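PDB 3FTB: histidinol-phosphate aminotransferase from Clostridium acetobutylicum, which probably catalyses pyridoxal 5'-phosphate-dependent transamination, exchanging an amino group between histidinol phosphate and a 2-oxo acid in histidine biosynthesis. Local coordinates for residues K75-I79 / E200-Y204; G80-G86 / R223-T229; L93-L97 / I238-Q242. All blocks are in the same frame, centred on the assembly; numbering follows the deposited sequence.

Contact 1 (K75-I79 / E200-Y204); sequences KLKDI and EIKNY
The flat group here is the peptide unit whose carbonyl is K77 C=O, met at its oxygen by the ammonium of K202: NZ lies 2.6 Å from K77 O, nearly in line with the C=O bond at a C=O...N angle of 166°. The setting is the large domain of a fold type I aminotransferase, at the surface, where the loop before the edge strand 80-84 meets the loop that leads into strand 207-212. K202 NZ also bonds to OD1 of N230, and D78 O lies 3.1 Å from NZ, so the ammonium sits among oxygens. D78 O in turn accepts a bond from K232. The positive phi of D78 turns the chain sharply here and brings two successive carbonyls to the same lysine. The aspartate carboxylate stays apart, with OD2 5.3 Å from K202 NZ, close enough perhaps to add a modest attraction. A long side chain suits position 202, because its backbone stands well away from the acceptor. A bend at chi2 (-48°) helps turn the K202 chain toward the 75-79 loop, so that NZ reaches K77 O, and its far end slides past L76 in the opposite direction while crossing I79 at about a right angle. K77 points the other way and pairs with E71 of helix 64-74. Below the lysine lies an apolar layer. L76 brings its CD2 methyl against the branched side of I201, 3.6 Å from CB, and I201 continues inward onto I209 of strand 207-212. Branched aliphatic residues fit because their methyls pack together beside the aliphatic part of K202. I79 completes the layer: its CG2 methyl faces two ways, 4.1 Å from I201 CG2 and 3.5 Å from K202 NZ.

Contact 2 (G80-G86 / R223-T229); sequences GIVLGNG and RFGYGIT. With PO4 (phosphate ion), chain E.
G84 O is gripped from several sides: G225 N bonds to it at 3.2 Å, approaching from above the carbonyl plane, F224 CA makes a C-H...O contact, and G86 N adds a weak bond across the inverse gamma turn centred on N85. The turn ends an antiparallel pairing of strands 80-84 and 225-229, in which G84-G225, V82-G227 and G80-T229 are hydrogen-bonded pairs. Glycine suits 227 because V82 CG2 presses to 3.3 Å from its CA, where a side chain would collide. G86, with phi 92°, likewise has a backbone and surroundings that call for glycine. L83 sets CD2 at the edge of the F224 ring, 4.0 Å from CE1. On the other segment, just before strand 225-229, R223 bends at chi2 and chi3 to bring its guanidinium beside G86 and edge-on to a phosphate ion. NH2 donates to phosphate O1 at 2.8 Å and lies 2.7 Å from O3. S88, T214 and the A87 amide also bind the ion, an arrangement consistent with the cofactor-phosphate cup of this family. N85 instead turns its ND2 to N246 O of the second subunit. I81, Y226 and I228 face helix 64-74, V82 faces helix 232-239, and strand 225-229 is flanked by strands 80-84 and 207-212.

Contact 3 (L93-L97 / I238-Q242); sequences LSISL and IKAKQ
L97 and I238 cross at about a right angle, with L97 CD1 3.7 Å from I238 CG1, while L93 meets the other branch of I238 obliquely, L93 CD1 lying 3.9 Å from I238 CG2. The two arms of I238 thus serve two leucines four residues apart, a role that suits a beta-branched residue. L93 reaches further: CD1 touches Q242 CG at 3.6 Å, and CD2 lies alongside K241, the two side chains running past each other in opposite directions. K241 is extended beyond CG, which carries its methylenes over L97 CD2 and its ammonium to S96, where NZ donates to OG at 3.0 Å. S96 holds OG between its backbone N and carbonyl carbon (chi1 78°), close to L93 O, to which the hydroxyl gives its own proton. A small hydroxyl residue fits here, acting as acceptor for the lysine and donor to the carbonyl of L93. The lysine carbonyl K241 O and Q242 O both accept bonds from K117 of the second subunit. The contact joins the C-terminal ends of helices 87-95 and 232-239, and S94 and I238 rest on F208 of strand 207-212.

Contact 2 is the hub: its centre is about 15 Å from that of contact 1 and about 11 Å from that of contact 3. Contacts 1 and 3 do not touch, their nearest atoms being about 7 Å apart. Contact 1 continues into the start of strand 80-84 and the end of strand 225-229, where I201 CD1 packs 3.6 Å from I228 O. Contact 3 joins the helices that follow these strands, and V82 CG1 meets I238 CG2 at 4.0 Å. The phosphate, probably marking the cofactor-phosphate site, lies at the turn end of contact 2, remote from contact 1. Contacts 2 and 3 also reach the second subunit.

Contact 1 (K75-I79 / E200-Y204)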
ATOM      1  N   LYS A  75       8.800  20.668 -11.270  1.00 54.52           N
ATOM      2  CA  LYS A  75       8.474  21.990 -11.811  1.00 41.52           C
ATOM      3  C   LYS A  75       7.332  21.888 -12.809  1.00 47.06           C
ATOM      4  O   LYS A  75       7.463  22.315 -13.954  1.00 50.15           O
ATOM      5  CB  LYS A  75       9.684  22.638 -12.490  1.00 28.42           C
ATOM      6  CG  LYS A  75      10.946  22.698 -11.640  1.00 40.36           C
ATOM      7  CD  LYS A  75      10.741  23.507 -10.371  1.00 52.10           C
ATOM      8  CE  LYS A  75      11.921  23.335  -9.422  1.00 57.64           C
ATOM      9  NZ  LYS A  75      13.208  23.397 -10.164  1.00 62.29           N
ATOM     10  N   LEU A  76       6.219  21.311 -12.371  1.00 47.49           N
ATOM     11  CA  LEU A  76       5.022  21.196 -13.198  1.00 43.03           C
ATOM     12  C   LEU A  76       3.778  21.358 -12.340  1.00 44.84           C
ATOM     13  O   LEU A  76       3.706  20.811 -11.244  1.00 47.10           O
ATOM     14  CB  LEU A  76       4.972  19.840 -13.906  1.00 34.64           C
ATOM     15  CG  LEU A  76       5.096  19.830 -15.435  1.00 35.61           C
ATOM     16  CD1 LEU A  76       6.403  20.455 -15.886  1.00 30.85           C
ATOM     17  CD2 LEU A  76       4.936  18.426 -16.028  1.00 31.30           C
ATOM     18  N   LYS A  77       2.807  22.113 -12.846  1.00 42.12           N
ATOM     19  CA  LYS A  77       1.518  22.275 -12.186  1.00 34.05           C
ATOM     20  C   LYS A  77       0.394  21.803 -13.120  1.00 29.26           C
ATOM     21  O   LYS A  77       0.642  21.495 -14.290  1.00 26.55           O
ATOM     22  CB  LYS A  77       1.312  23.736 -11.747  1.00 34.31           C
ATOM     23  CG  LYS A  77       2.396  24.270 -10.806  1.00 20.65           C
ATOM     24  CD  LYS A  77       2.397  23.508  -9.506  1.00 23.34           C
ATOM     25  CE  LYS A  77       3.537  23.942  -8.612  1.00 22.48           C
ATOM     26  NZ  LYS A  77       3.254  23.535  -7.212  1.00 31.30           N
ATOM     27  N   ASP A  78      -0.824  21.724 -12.588  1.00 36.44           N
ATOM     28  CA  ASP A  78      -2.002  21.302 -13.354  1.00 44.80           C
ATOM     29  C   ASP A  78      -1.720  20.013 -14.131  1.00 38.69           C
ATOM     30  O   ASP A  78      -1.920  19.942 -15.348  1.00 35.84           O
ATOM     31  CB  ASP A  78      -2.506  22.432 -14.279  1.00 50.83           C
ATOM     32  CG  ASP A  78      -3.955  22.218 -14.765  1.00 52.04           C
ATOM     33  OD1 ASP A  78      -4.712  21.436 -14.142  1.00 49.21           O
ATOM     34  OD2 ASP A  78      -4.342  22.849 -15.774  1.00 47.12           O
ATOM     35  N   ILE A  79      -1.251  18.998 -13.404  1.00 40.95           N
ATOM     36  CA  ILE A  79      -0.988  17.673 -13.964  1.00 30.89           C
ATOM     37  C   ILE A  79      -1.679  16.624 -13.120  1.00 28.45           C
ATOM     38  O   ILE A  79      -1.940  16.844 -11.943  1.00 26.92           O
ATOM     39  CB  ILE A  79       0.518  17.340 -13.990  1.00 30.24           C
ATOM     40  CG1 ILE A  79       1.173  17.670 -12.647  1.00 30.25           C
ATOM     41  CG2 ILE A  79       1.215  18.102 -15.095  1.00 32.45           C
ATOM     42  CD1 ILE A  79       2.567  17.031 -12.468  1.00 30.27           C
ATOM     43  N   GLU A 200       8.070  16.964 -21.378  1.00 26.84           N
ATOM     44  CA  GLU A 200       7.235  16.811 -22.564  1.00 29.03           C
ATOM     45  C   GLU A 200       5.771  16.608 -22.185  1.00 26.43           C
ATOM     46  O   GLU A 200       4.910  16.511 -23.058  1.00 39.79           O
ATOM     47  CB  GLU A 200       7.718  15.623 -23.414  1.00 46.07           C
ATOM     48  CG  GLU A 200       8.654  15.976 -24.573  1.00 45.40           C
ATOM     49  CD  GLU A 200      10.100  16.046 -24.148  1.00 51.64           C
ATOM     50  OE1 GLU A 200      10.426  15.520 -23.064  1.00 59.89           O
ATOM     51  OE2 GLU A 200      10.912  16.622 -24.900  1.00 52.63           O
ATOM     52  N   ILE A 201       5.500  16.552 -20.882  1.00 26.40           N
ATOM     53  CA  ILE A 201       4.168  16.211 -20.359  1.00 39.42           C
ATOM     54  C   ILE A 201       3.062  17.149 -20.875  1.00 46.41           C
ATOM     55  O   ILE A 201       1.950  16.716 -21.205  1.00 41.83           O
ATOM     56  CB  ILE A 201       4.176  16.200 -18.809  1.00 36.87           C
ATOM     57  CG1 ILE A 201       5.072  15.074 -18.276  1.00 40.52           C
ATOM     58  CG2 ILE A 201       2.779  16.054 -18.253  1.00 27.13           C
ATOM     59  CD1 ILE A 201       4.487  13.710 -18.446  1.00 36.18           C
ATOM     60  N   LYS A 202       3.374  18.436 -20.958  1.00 50.45           N
ATOM     61  CA  LYS A 202       2.394  19.421 -21.396  1.00 52.02           C
ATOM     62  C   LYS A 202       2.066  19.317 -22.892  1.00 46.72           C
ATOM     63  O   LYS A 202       0.940  19.586 -23.320  1.00 44.62           O
ATOM     64  CB  LYS A 202       2.891  20.821 -21.043  1.00 48.47           C
ATOM     65  CG  LYS A 202       3.152  21.003 -19.561  1.00 34.35           C
ATOM     66  CD  LYS A 202       1.974  20.489 -18.775  1.00 32.45           C
ATOM     67  CE  LYS A 202       1.893  21.168 -17.435  1.00 36.68           C
ATOM     68  NZ  LYS A 202       0.553  21.019 -16.831  1.00 31.50           N
ATOM     69  N   ASN A 203       3.052  18.918 -23.684  1.00 35.45           N
ATOM     70  CA  ASN A 203       2.886  18.885 -25.125  1.00 32.03           C
ATOM     71  C   ASN A 203       2.181  17.641 -25.606  1.00 35.98           C
ATOM     72  O   ASN A 203       1.739  17.591 -26.754  1.00 35.35           O
ATOM     73  CB  ASN A 203       4.236  19.018 -25.811  1.00 27.63           C
ATOM     74  CG  ASN A 203       4.825  20.383 -25.625  1.00 47.33           C
ATOM     75  OD1 ASN A 203       4.515  21.307 -26.377  1.00 59.43           O
ATOM     76  ND2 ASN A 203       5.662  20.535 -24.605  1.00 51.82           N
ATOM     77  N   TYR A 204       2.085  16.639 -24.732  1.00 35.09           N
ATOM     78  CA  TYR A 204       1.478  15.358 -25.093  1.00 25.37           C
ATOM     79  C   TYR A 204       0.718  14.763 -23.914  1.00 39.70           C
ATOM     80  O   TYR A 204       1.316  14.444 -22.884  1.00 45.04           O
ATOM     81  CB  TYR A 204       2.544  14.359 -25.571  1.00 28.40           C
ATOM     82  CG  TYR A 204       3.314  14.810 -26.786  1.00 35.71           C
ATOM     83  CD1 TYR A 204       2.742  14.771 -28.054  1.00 30.55           C
ATOM     84  CD2 TYR A 204       4.611  15.287 -26.666  1.00 47.61           C
ATOM     85  CE1 TYR A 204       3.445  15.199 -29.165  1.00 31.14           C
ATOM     86  CE2 TYR A 204       5.324  15.719 -27.777  1.00 45.83           C
ATOM     87  CZ  TYR A 204       4.732  15.673 -29.018  1.00 37.12           C
ATOM     88  OH  TYR A 204       5.438  16.102 -30.112  1.00 36.31           O
TER

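Contact 2 (G80-G86 / R223-T229)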
ATOM      1  N   GLY A  80      -1.994  15.488 -13.724  1.00 27.65           N
ATOM      2  CA  GLY A  80      -2.468  14.354 -12.957  1.00 21.36           C
ATOM      3  C   GLY A  80      -1.298  13.776 -12.169  1.00 32.41           C
ATOM      4  O   GLY A  80      -0.171  13.668 -12.680  1.00 25.09           O
ATOM      5  N   ILE A  81      -1.563  13.420 -10.915  1.00 41.54           N
ATOM      6  CA  ILE A  81      -0.576  12.767 -10.070  1.00 32.50           C
ATOM      7  C   ILE A  81      -1.241  11.573  -9.395  1.00 34.09           C
ATOM      8  O   ILE A  81      -2.307  11.698  -8.801  1.00 32.55           O
ATOM      9  CB  ILE A  81      -0.012  13.729  -9.011  1.00 31.95           C
ATOM     10  CG1 ILE A  81       0.632  14.947  -9.677  1.00 31.09           C
ATOM     11  CG2 ILE A  81       0.999  13.007  -8.121  1.00 37.94           C
ATOM     12  CD1 ILE A  81       0.924  16.072  -8.712  1.00 26.05           C
ATOM     13  N   VAL A  82      -0.622  10.405  -9.513  1.00 34.28           N
ATOM     14  CA  VAL A  82      -1.153   9.214  -8.877  1.00 33.96           C
ATOM     15  C   VAL A  82      -0.114   8.679  -7.915  1.00 30.30           C
ATOM     16  O   VAL A  82       1.048   8.543  -8.274  1.00 29.94           O
ATOM     17  CB  VAL A  82      -1.598   8.134  -9.901  1.00 40.97           C
ATOM     18  CG1 VAL A  82      -2.890   8.565 -10.602  1.00 36.29           C
ATOM     19  CG2 VAL A  82      -0.512   7.861 -10.916  1.00 38.84           C
ATOM     20  N   LEU A  83      -0.535   8.414  -6.679  1.00 33.57           N
ATOM     21  CA  LEU A  83       0.365   7.950  -5.626  1.00 34.63           C
ATOM     22  C   LEU A  83       0.292   6.435  -5.517  1.00 35.79           C
ATOM     23  O   LEU A  83      -0.777   5.841  -5.634  1.00 33.32           O
ATOM     24  CB  LEU A  83       0.020   8.609  -4.283  1.00 20.11           C
ATOM     25  CG  LEU A  83      -0.048  10.132  -4.402  1.00 24.30           C
ATOM     26  CD1 LEU A  83      -0.534  10.771  -3.111  1.00 25.39           C
ATOM     27  CD2 LEU A  83       1.292  10.711  -4.829  1.00 24.29           C
ATOM     28  N   GLY A  84       1.438   5.803  -5.316  1.00 35.70           N
ATOM     29  CA  GLY A  84       1.460   4.361  -5.237  1.00 27.90           C
ATOM     30  C   GLY A  84       2.304   3.837  -4.101  1.00 46.11           C
ATOM     31  O   GLY A  84       3.348   4.403  -3.762  1.00 52.08           O
ATOM     32  N   ASN A  85       1.823   2.755  -3.500  1.00 55.53           N
ATOM     33  CA  ASN A  85       2.602   1.961  -2.573  1.00 58.06           C
ATOM     34  C   ASN A  85       3.713   1.293  -3.389  1.00 51.38           C
ATOM     35  O   ASN A  85       3.635   0.106  -3.710  1.00 55.10           O
ATOM     36  CB  ASN A  85       1.689   0.925  -1.912  1.00 63.82           C
ATOM     37  CG  ASN A  85       2.269   0.349  -0.632  1.00 67.41           C
ATOM     38  OD1 ASN A  85       2.837   1.064   0.198  1.00 71.29           O
ATOM     39  ND2 ASN A  85       2.103  -0.956  -0.457  1.00 61.94           N
ATOM     40  N   GLY A  86       4.734   2.077  -3.738  1.00 40.22           N
ATOM     41  CA  GLY A  86       5.794   1.646  -4.634  1.00 24.99           C
ATOM     42  C   GLY A  86       5.463   2.007  -6.079  1.00 33.28           C
ATOM     43  O   GLY A  86       4.305   2.269  -6.402  1.00 33.70           O
ATOM     44  N   ARG A 223       8.142   2.144   0.267  1.00 56.78           N
ATOM     45  CA  ARG A 223       7.094   1.804  -0.694  1.00 53.81           C
ATOM     46  C   ARG A 223       6.463   3.059  -1.286  1.00 45.86           C
ATOM     47  O   ARG A 223       5.358   3.448  -0.902  1.00 45.49           O
ATOM     48  CB  ARG A 223       6.022   0.922  -0.038  1.00 53.60           C
ATOM     49  CG  ARG A 223       6.581  -0.270   0.741  1.00 51.94           C
ATOM     50  CD  ARG A 223       6.673  -1.548  -0.088  1.00 49.31           C
ATOM     51  NE  ARG A 223       7.550  -1.445  -1.255  1.00 40.99           N
ATOM     52  CZ  ARG A 223       7.120  -1.449  -2.514  1.00 39.05           C
ATOM     53  NH1 ARG A 223       5.824  -1.545  -2.777  1.00 54.48           N
ATOM     54  NH2 ARG A 223       7.976  -1.361  -3.515  1.00 29.35           N
ATOM     55  N   PHE A 224       7.166   3.706  -2.210  1.00 45.16           N
ATOM     56  CA  PHE A 224       6.624   4.913  -2.831  1.00 42.18           C
ATOM     57  C   PHE A 224       7.060   5.181  -4.275  1.00 37.37           C
ATOM     58  O   PHE A 224       8.239   5.369  -4.554  1.00 37.49           O
ATOM     59  CB  PHE A 224       6.888   6.157  -1.972  1.00 38.26           C
ATOM     60  CG  PHE A 224       6.305   7.403  -2.565  1.00 42.78           C
ATOM     61  CD1 PHE A 224       4.939   7.582  -2.600  1.00 34.65           C
ATOM     62  CD2 PHE A 224       7.113   8.353  -3.152  1.00 43.00           C
ATOM     63  CE1 PHE A 224       4.394   8.700  -3.183  1.00 37.02           C
ATOM     64  CE2 PHE A 224       6.574   9.462  -3.731  1.00 31.49           C
ATOM     65  CZ  PHE A 224       5.211   9.638  -3.747  1.00 37.08           C
ATOM     66  N   GLY A 225       6.087   5.202  -5.181  1.00 34.99           N
ATOM     67  CA  GLY A 225       6.311   5.600  -6.561  1.00 31.05           C
ATOM     68  C   GLY A 225       5.190   6.508  -7.029  1.00 30.83           C
ATOM     69  O   GLY A 225       4.152   6.576  -6.380  1.00 26.18           O
ATOM     70  N   TYR A 226       5.380   7.212  -8.142  1.00 37.67           N
ATOM     71  CA  TYR A 226       4.334   8.119  -8.625  1.00 36.67           C
ATOM     72  C   TYR A 226       4.093   8.163 -10.135  1.00 33.47           C
ATOM     73  O   TYR A 226       4.948   7.775 -10.934  1.00 34.45           O
ATOM     74  CB  TYR A 226       4.516   9.533  -8.059  1.00 44.43           C
ATOM     75  CG  TYR A 226       5.905  10.119  -8.167  1.00 41.39           C
ATOM     76  CD1 TYR A 226       6.155  11.212  -8.992  1.00 40.45           C
ATOM     77  CD2 TYR A 226       6.960   9.604  -7.420  1.00 41.24           C
ATOM     78  CE1 TYR A 226       7.428  11.773  -9.081  1.00 39.15           C
ATOM     79  CE2 TYR A 226       8.232  10.151  -7.505  1.00 42.00           C
ATOM     80  CZ  TYR A 226       8.461  11.237  -8.335  1.00 44.33           C
ATOM     81  OH  TYR A 226       9.729  11.778  -8.414  1.00 50.05           O
ATOM     82  N   GLY A 227       2.894   8.612 -10.502  1.00 30.03           N
ATOM     83  CA  GLY A 227       2.517   8.805 -11.891  1.00 36.94           C
ATOM     84  C   GLY A 227       2.377  10.280 -12.240  1.00 33.96           C
ATOM     85  O   GLY A 227       1.889  11.065 -11.441  1.00 37.63           O
ATOM     86  N   ILE A 228       2.786  10.639 -13.453  1.00 26.62           N
ATOM     87  CA  ILE A 228       2.845  12.019 -13.919  1.00 33.89           C
ATOM     88  C   ILE A 228       2.212  12.118 -15.308  1.00 33.30           C
ATOM     89  O   ILE A 228       2.704  11.497 -16.241  1.00 34.65           O
ATOM     90  CB  ILE A 228       4.324  12.468 -14.015  1.00 44.35           C
ATOM     91  CG1 ILE A 228       4.928  12.522 -12.616  1.00 54.89           C
ATOM     92  CG2 ILE A 228       4.451  13.811 -14.712  1.00 53.07           C
ATOM     93  CD1 ILE A 228       4.015  13.229 -11.595  1.00 53.26           C
ATOM     94  N   THR A 229       1.128  12.878 -15.459  1.00 24.26           N
ATOM     95  CA  THR A 229       0.455  12.980 -16.759  1.00 24.69           C
ATOM     96  C   THR A 229      -0.431  14.221 -16.861  1.00 35.18           C
ATOM     97  O   THR A 229      -1.048  14.643 -15.888  1.00 34.69           O
ATOM     98  CB  THR A 229      -0.405  11.721 -17.077  1.00 16.59           C
ATOM     99  OG1 THR A 229      -0.820  11.743 -18.451  1.00 26.13           O
ATOM    100  CG2 THR A 229      -1.639  11.670 -16.208  1.00 16.76           C
TER
HETATM  101  P   PO4 E 362       9.097  -0.340  -6.464  1.00 29.96           P
HETATM  102  O1  PO4 E 362       7.672  -0.770  -6.225  1.00 38.50           O
HETATM  103  O2  PO4 E 362       9.159   1.143  -6.679  1.00 33.13           O
HETATM  104  O3  PO4 E 362       9.960  -0.658  -5.270  1.00 25.56           O
HETATM  105  O4  PO4 E 362       9.601  -1.035  -7.702  1.00 35.41           O

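Contact 3 (L93-L97 / I238-Q242)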
ATOM      1  N   LEU A  93      -1.326  -0.826 -12.442  1.00 36.26           N
ATOM      2  CA  LEU A  93      -2.573  -0.078 -12.617  1.00 39.80           C
ATOM      3  C   LEU A  93      -2.697   0.612 -13.966  1.00 43.31           C
ATOM      4  O   LEU A  93      -3.764   0.590 -14.584  1.00 40.88           O
ATOM      5  CB  LEU A  93      -2.754   0.956 -11.505  1.00 40.77           C
ATOM      6  CG  LEU A  93      -3.222   0.406 -10.160  1.00 38.38           C
ATOM      7  CD1 LEU A  93      -3.086   1.474  -9.119  1.00 31.18           C
ATOM      8  CD2 LEU A  93      -4.652  -0.097 -10.237  1.00 39.41           C
ATOM      9  N   SER A  94      -1.620   1.242 -14.417  1.00 38.24           N
ATOM     10  CA  SER A  94      -1.654   1.907 -15.708  1.00 34.58           C
ATOM     11  C   SER A  94      -1.842   0.886 -16.833  1.00 31.33           C
ATOM     12  O   SER A  94      -2.482   1.163 -17.845  1.00 32.55           O
ATOM     13  CB  SER A  94      -0.403   2.758 -15.922  1.00 29.42           C
ATOM     14  OG  SER A  94       0.776   1.992 -15.761  1.00 33.30           O
ATOM     15  N   ILE A  95      -1.308  -0.310 -16.640  1.00 31.46           N
ATOM     16  CA  ILE A  95      -1.450  -1.360 -17.640  1.00 38.99           C
ATOM     17  C   ILE A  95      -2.829  -2.020 -17.522  1.00 38.49           C
ATOM     18  O   ILE A  95      -3.367  -2.549 -18.504  1.00 30.87           O
ATOM     19  CB  ILE A  95      -0.311  -2.404 -17.527  1.00 34.10           C
ATOM     20  CG1 ILE A  95       1.029  -1.787 -17.947  1.00 27.45           C
ATOM     21  CG2 ILE A  95      -0.614  -3.648 -18.364  1.00 33.92           C
ATOM     22  CD1 ILE A  95       2.233  -2.668 -17.629  1.00 14.18           C
ATOM     23  N   SER A  96      -3.409  -1.959 -16.325  1.00 37.37           N
ATOM     24  CA  SER A  96      -4.734  -2.528 -16.074  1.00 40.36           C
ATOM     25  C   SER A  96      -5.821  -1.826 -16.877  1.00 40.54           C
ATOM     26  O   SER A  96      -6.938  -2.334 -16.995  1.00 41.45           O
ATOM     27  CB  SER A  96      -5.083  -2.471 -14.581  1.00 33.66           C
ATOM     28  OG  SER A  96      -5.504  -1.170 -14.184  1.00 33.66           O
ATOM     29  N   LEU A  97      -5.479  -0.668 -17.440  1.00 36.15           N
ATOM     30  CA  LEU A  97      -6.449   0.197 -18.100  1.00 28.81           C
ATOM     31  C   LEU A  97      -6.720  -0.195 -19.547  1.00 36.91           C
ATOM     32  O   LEU A  97      -7.748   0.189 -20.113  1.00 29.46           O
ATOM     33  CB  LEU A  97      -5.959   1.639 -18.082  1.00 25.62           C
ATOM     34  CG  LEU A  97      -5.539   2.207 -16.735  1.00 30.92           C
ATOM     35  CD1 LEU A  97      -5.391   3.718 -16.837  1.00 33.93           C
ATOM     36  CD2 LEU A  97      -6.554   1.817 -15.647  1.00 23.02           C
ATOM     37  N   ILE A 238      -7.255   5.864 -12.598  1.00 37.84           N
ATOM     38  CA  ILE A 238      -6.350   5.090 -11.771  1.00 35.32           C
ATOM     39  C   ILE A 238      -6.679   5.269 -10.297  1.00 34.44           C
ATOM     40  O   ILE A 238      -6.575   4.321  -9.514  1.00 34.00           O
ATOM     41  CB  ILE A 238      -4.882   5.457 -12.040  1.00 28.72           C
ATOM     42  CG1 ILE A 238      -4.491   5.022 -13.453  1.00 29.03           C
ATOM     43  CG2 ILE A 238      -4.000   4.788 -11.016  1.00 34.35           C
ATOM     44  CD1 ILE A 238      -3.225   5.646 -13.950  1.00 35.48           C
ATOM     45  N   LYS A 239      -7.085   6.483  -9.930  1.00 33.14           N
ATOM     46  CA  LYS A 239      -7.491   6.789  -8.560  1.00 28.17           C
ATOM     47  C   LYS A 239      -8.766   6.031  -8.253  1.00 34.43           C
ATOM     48  O   LYS A 239      -8.909   5.428  -7.189  1.00 42.93           O
ATOM     49  CB  LYS A 239      -7.702   8.288  -8.387  1.00 35.76           C
ATOM     50  CG  LYS A 239      -7.273   8.848  -7.035  1.00 45.61           C
ATOM     51  CD  LYS A 239      -6.902  10.320  -7.184  1.00 56.23           C
ATOM     52  CE  LYS A 239      -5.786  10.504  -8.226  1.00 59.05           C
ATOM     53  NZ  LYS A 239      -5.669  11.902  -8.739  1.00 57.42           N
ATOM     54  N   ALA A 240      -9.684   6.042  -9.212  1.00 42.57           N
ATOM     55  CA  ALA A 240     -10.938   5.298  -9.105  1.00 45.80           C
ATOM     56  C   ALA A 240     -10.710   3.820  -8.780  1.00 46.57           C
ATOM     57  O   ALA A 240     -11.573   3.159  -8.209  1.00 48.41           O
ATOM     58  CB  ALA A 240     -11.730   5.430 -10.393  1.00 45.21           C
ATOM     59  N   LYS A 241      -9.541   3.305  -9.143  1.00 46.11           N
ATOM     60  CA  LYS A 241      -9.223   1.908  -8.896  1.00 43.76           C
ATOM     61  C   LYS A 241      -8.599   1.692  -7.515  1.00 45.21           C
ATOM     62  O   LYS A 241      -8.764   0.630  -6.907  1.00 54.79           O
ATOM     63  CB  LYS A 241      -8.304   1.369 -10.000  1.00 45.22           C
ATOM     64  CG  LYS A 241      -8.931   1.397 -11.385  1.00 43.71           C
ATOM     65  CD  LYS A 241      -8.196   0.489 -12.354  1.00 42.03           C
ATOM     66  CE  LYS A 241      -9.048   0.209 -13.576  1.00 45.79           C
ATOM     67  NZ  LYS A 241      -8.469  -0.837 -14.463  1.00 50.72           N
ATOM     68  N   GLN A 242      -7.896   2.703  -7.017  1.00 33.44           N
ATOM     69  CA  GLN A 242      -7.111   2.550  -5.795  1.00 37.75           C
ATOM     70  C   GLN A 242      -7.920   2.586  -4.501  1.00 53.38           C
ATOM     71  O   GLN A 242      -9.152   2.615  -4.507  1.00 53.50           O
ATOM     72  CB  GLN A 242      -6.028   3.623  -5.722  1.00 29.18           C
ATOM     73  CG  GLN A 242      -5.039   3.572  -6.863  1.00 37.73           C
ATOM     74  CD  GLN A 242      -3.962   4.619  -6.724  1.00 45.13           C
ATOM     75  OE1 GLN A 242      -2.896   4.348  -6.177  1.00 48.95           O
ATOM     76  NE2 GLN A 242      -4.242   5.832  -7.198  1.00 38.54           N
TER